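Local coordinates for protein mite allergen Der p 5 (Dermatophagoides pteronyssinus, PDB 3MQ1) that is a house dust mite allergen that binds human IgE and self-associates into homodimers, but whose role in the mite is not established, at residues Tyr22-Glu25 and Gln26-His29; Ala51-Asp54 and Gly55-Val59. All blocks are in the same frame, centred on the assembly; numbering follows the deposited sequence.

In the fold
Three helices, 4-32, 36-63 and 71-99, make up most of the chain, and each interaction is one pair of turns within a helix. Interaction 1 (22-29) lies late on helix 4-32, and interaction 2 (51-59) follows in the second half of helix 36-63. Their centres are about 24 Å apart, on opposite sides of the chain's centre; the nearest atoms are about 9 Å apart, without touching. Both turn apolar side chains towards helix 71-99. The first overlaps an IgE-binding epitope region, 5-24, and touches no other protein chain of the assembly, whereas the second faces a second subunit, another copy of the protein.

Interaction 1. Residues Tyr22-Glu25 and Gln26-His29; sequences YLQE and QINH
Q26 reaches back one turn along helix 4-32 to Y22 and L23, an i to i+4 and i to i+3 contact of an alpha-helix in this all-helical allergen. Its CG stands beside its own backbone N (chi1 -69°) and the chain runs on extended, carrying the amide towards the preceding turn. There NE2 meets the edge of the Y22 ring near its plane, 3.1 Å from CE2, with ring and amide planes 61° apart. The other end of the amide, OE1, lies 3.2 Å from L23 CD1. NE2 also makes a weak hydrogen bond to E45 on helix 36-63. L23 CG lies 4.5 Å from I27 CD1, and both of these buried side chains also pack on other helices: L23 on E45 and M46 of helix 36-63, I27 on E94, R97 and V98 of helix 71-99. On a more open part of the helix surface, the N28 amide is turned nearly perpendicular to both the Q24 amide and the E25 carboxylate. With CG of N28 beside its backbone N (chi1 -65°), this amide lies back over the turn that carries Q24 and E25. Backbone bonds join each of residues 22-25 to the residue four further on; that from I27 N to L23 O is 3.0 Å long.

Interaction 2. Residues Ala51-Asp54 and Gly55-Val59; sequences AMID and GVRGV
D54 and R57 form an i to i+3 salt bridge within one alpha-helix, 36-63, in a local contact between consecutive turns; this part of the three-helix fold lies between helix 71-99 and a second subunit, another copy of the protein. The two charged side chains run side by side, pointing the same way. R57 NH1 gives a hydrogen bond of 3.2 Å to D54 OD1, which accepts with its anti lone pair, the one away from the other carboxylate oxygen. The bond is moderately bent, 148° at the hydrogen. OD1 lies close to the guanidinium plane; one oxygen and one nitrogen make the bond, and the carboxylate and guanidinium planes are turned 50° apart. R57 starts with CG anti to its backbone N and bends at chi3 (-61°), which brings the guanidinium back over the preceding turn, with I53 O over one face. Its NH2 forms further salt bridges with D85 and E88 of helix 71-99. The arginine thus joins two helices, and its positive charge probably eases the closeness of the D54 and E88 carboxylates. R57 NH2 lies 3.7 Å from CG2 of the buried I53, which packs on L87, E88 and L91. M52 and V56 lie alongside each other, CG to CG2 at 4.0 Å, and M52 also packs on L63 of the second subunit. V59 packs on G55 of the second subunit. Backbone bonds link the turns throughout; the straightest runs from V56 N to M52 O and is 2.8 Å long.

Interaction 1. Residues Tyr22-Glu25 and Gln26-His29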
# COMPACT_ATOMS: atom_id res chain seq x y z
N TYR B 22 16.34 -16.67 -27.23
CA TYR B 22 16.84 -17.72 -28.10
C TYR B 22 16.07 -19.01 -27.85
O TYR B 22 15.83 -19.79 -28.77
CB TYR B 22 18.33 -17.94 -27.86
CG TYR B 22 18.97 -18.92 -28.82
CD1 TYR B 22 19.53 -18.48 -30.02
CD2 TYR B 22 19.03 -20.28 -28.53
CE1 TYR B 22 20.11 -19.37 -30.90
CE2 TYR B 22 19.62 -21.17 -29.41
CZ TYR B 22 20.16 -20.71 -30.59
OH TYR B 22 20.74 -21.60 -31.46
N LEU B 23 15.68 -19.22 -26.60
CA LEU B 23 14.87 -20.37 -26.23
C LEU B 23 13.48 -20.25 -26.84
O LEU B 23 12.96 -21.21 -27.41
CB LEU B 23 14.76 -20.48 -24.71
CG LEU B 23 13.92 -21.63 -24.16
CD1 LEU B 23 14.57 -22.97 -24.49
CD2 LEU B 23 13.73 -21.49 -22.66
N GLN B 24 12.89 -19.07 -26.71
CA GLN B 24 11.57 -18.80 -27.26
C GLN B 24 11.52 -19.10 -28.76
O GLN B 24 10.54 -19.63 -29.26
CB GLN B 24 11.17 -17.35 -27.00
CG GLN B 24 9.84 -16.94 -27.63
CD GLN B 24 8.66 -17.67 -27.03
OE1 GLN B 24 8.77 -18.32 -25.99
NE2 GLN B 24 7.51 -17.56 -27.69
N GLU B 25 12.60 -18.76 -29.45
CA GLU B 25 12.69 -18.99 -30.89
C GLU B 25 12.81 -20.48 -31.19
O GLU B 25 12.24 -20.98 -32.16
CB GLU B 25 13.86 -18.22 -31.49
CG GLU B 25 13.85 -16.73 -31.19
CD GLU B 25 12.57 -16.05 -31.66
OE1 GLU B 25 11.94 -16.56 -32.61
OE2 GLU B 25 12.21 -15.01 -31.08
N GLN B 26 13.56 -21.19 -30.35
CA GLN B 26 13.69 -22.64 -30.48
C GLN B 26 12.31 -23.30 -30.41
O GLN B 26 11.99 -24.17 -31.21
CB GLN B 26 14.59 -23.19 -29.37
CG GLN B 26 16.05 -22.80 -29.50
CD GLN B 26 16.87 -23.22 -28.29
OE1 GLN B 26 16.42 -23.10 -27.15
NE2 GLN B 26 18.08 -23.71 -28.54
N ILE B 27 11.51 -22.87 -29.44
CA ILE B 27 10.16 -23.40 -29.26
C ILE B 27 9.31 -23.10 -30.49
O ILE B 27 8.52 -23.94 -30.93
CB ILE B 27 9.48 -22.80 -28.02
CG1 ILE B 27 10.34 -23.06 -26.77
CG2 ILE B 27 8.09 -23.38 -27.84
CD1 ILE B 27 9.76 -22.48 -25.50
N ASN B 28 9.47 -21.91 -31.05
CA ASN B 28 8.73 -21.51 -32.24
C ASN B 28 9.01 -22.42 -33.43
O ASN B 28 8.11 -23.07 -33.95
CB ASN B 28 9.05 -20.05 -32.61
CG ASN B 28 8.59 -19.07 -31.55
OD1 ASN B 28 7.97 -19.45 -30.55
ND2 ASN B 28 8.88 -17.79 -31.76
N HIS B 29 10.27 -22.46 -33.85
CA HIS B 29 10.68 -23.29 -34.97
C HIS B 29 10.31 -24.76 -34.75
O HIS B 29 9.99 -25.48 -35.69
CB HIS B 29 12.18 -23.17 -35.22
CG HIS B 29 12.71 -24.14 -36.23
ND1 HIS B 29 12.59 -23.94 -37.59
CD2 HIS B 29 13.37 -25.31 -36.08
CE1 HIS B 29 13.14 -24.95 -38.23
NE2 HIS B 29 13.63 -25.80 -37.34

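Interaction 2. Residues Ala51-Asp54 and Gly55-Val59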
# COMPACT_ATOMS: atom_id res chain seq x y z
N ALA B 51 16.78 -25.93 -12.94
CA ALA B 51 17.68 -26.36 -11.88
C ALA B 51 18.47 -25.18 -11.32
O ALA B 51 18.69 -25.08 -10.12
CB ALA B 51 18.63 -27.44 -12.40
N MET B 52 18.90 -24.29 -12.21
CA MET B 52 19.62 -23.09 -11.80
C MET B 52 18.77 -22.24 -10.88
O MET B 52 19.21 -21.86 -9.79
CB MET B 52 20.05 -22.28 -13.02
CG MET B 52 20.39 -20.83 -12.70
SD MET B 52 21.08 -19.93 -14.11
CE MET B 52 22.66 -20.74 -14.28
N ILE B 53 17.55 -21.94 -11.31
CA ILE B 53 16.63 -21.14 -10.52
C ILE B 53 16.41 -21.76 -9.14
O ILE B 53 16.32 -21.05 -8.14
CB ILE B 53 15.27 -20.99 -11.23
CG1 ILE B 53 15.45 -20.36 -12.61
CG2 ILE B 53 14.32 -20.17 -10.38
CD1 ILE B 53 14.15 -20.15 -13.35
N ASP B 54 16.33 -23.08 -9.11
CA ASP B 54 16.19 -23.81 -7.85
C ASP B 54 17.38 -23.53 -6.93
O ASP B 54 17.20 -23.14 -5.78
CB ASP B 54 16.08 -25.31 -8.10
CG ASP B 54 14.73 -25.71 -8.67
OD1 ASP B 54 13.76 -24.94 -8.49
OD2 ASP B 54 14.63 -26.79 -9.28
N GLY B 55 18.58 -23.73 -7.46
CA GLY B 55 19.79 -23.53 -6.69
C GLY B 55 19.93 -22.11 -6.19
O GLY B 55 20.21 -21.88 -5.02
N VAL B 56 19.73 -21.15 -7.09
CA VAL B 56 19.83 -19.73 -6.75
C VAL B 56 18.86 -19.36 -5.63
O VAL B 56 19.20 -18.59 -4.74
CB VAL B 56 19.57 -18.83 -7.97
CG1 VAL B 56 19.63 -17.37 -7.57
CG2 VAL B 56 20.57 -19.14 -9.07
N ARG B 57 17.65 -19.92 -5.69
CA ARG B 57 16.65 -19.67 -4.65
C ARG B 57 17.17 -20.12 -3.30
O ARG B 57 17.06 -19.40 -2.31
CB ARG B 57 15.34 -20.38 -4.98
CG ARG B 57 14.28 -20.22 -3.89
CD ARG B 57 13.05 -21.07 -4.17
NE ARG B 57 12.40 -20.71 -5.43
CZ ARG B 57 12.56 -21.38 -6.57
NH1 ARG B 57 13.35 -22.44 -6.61
NH2 ARG B 57 11.93 -20.98 -7.66
N GLY B 58 17.72 -21.33 -3.25
CA GLY B 58 18.29 -21.86 -2.03
C GLY B 58 19.33 -20.92 -1.45
O GLY B 58 19.42 -20.76 -0.24
N VAL B 59 20.10 -20.29 -2.33
CA VAL B 59 21.11 -19.32 -1.91
C VAL B 59 20.44 -18.06 -1.39
O VAL B 59 20.87 -17.48 -0.39
CB VAL B 59 22.05 -18.95 -3.08
CG1 VAL B 59 23.09 -17.94 -2.61
CG2 VAL B 59 22.71 -20.20 -3.64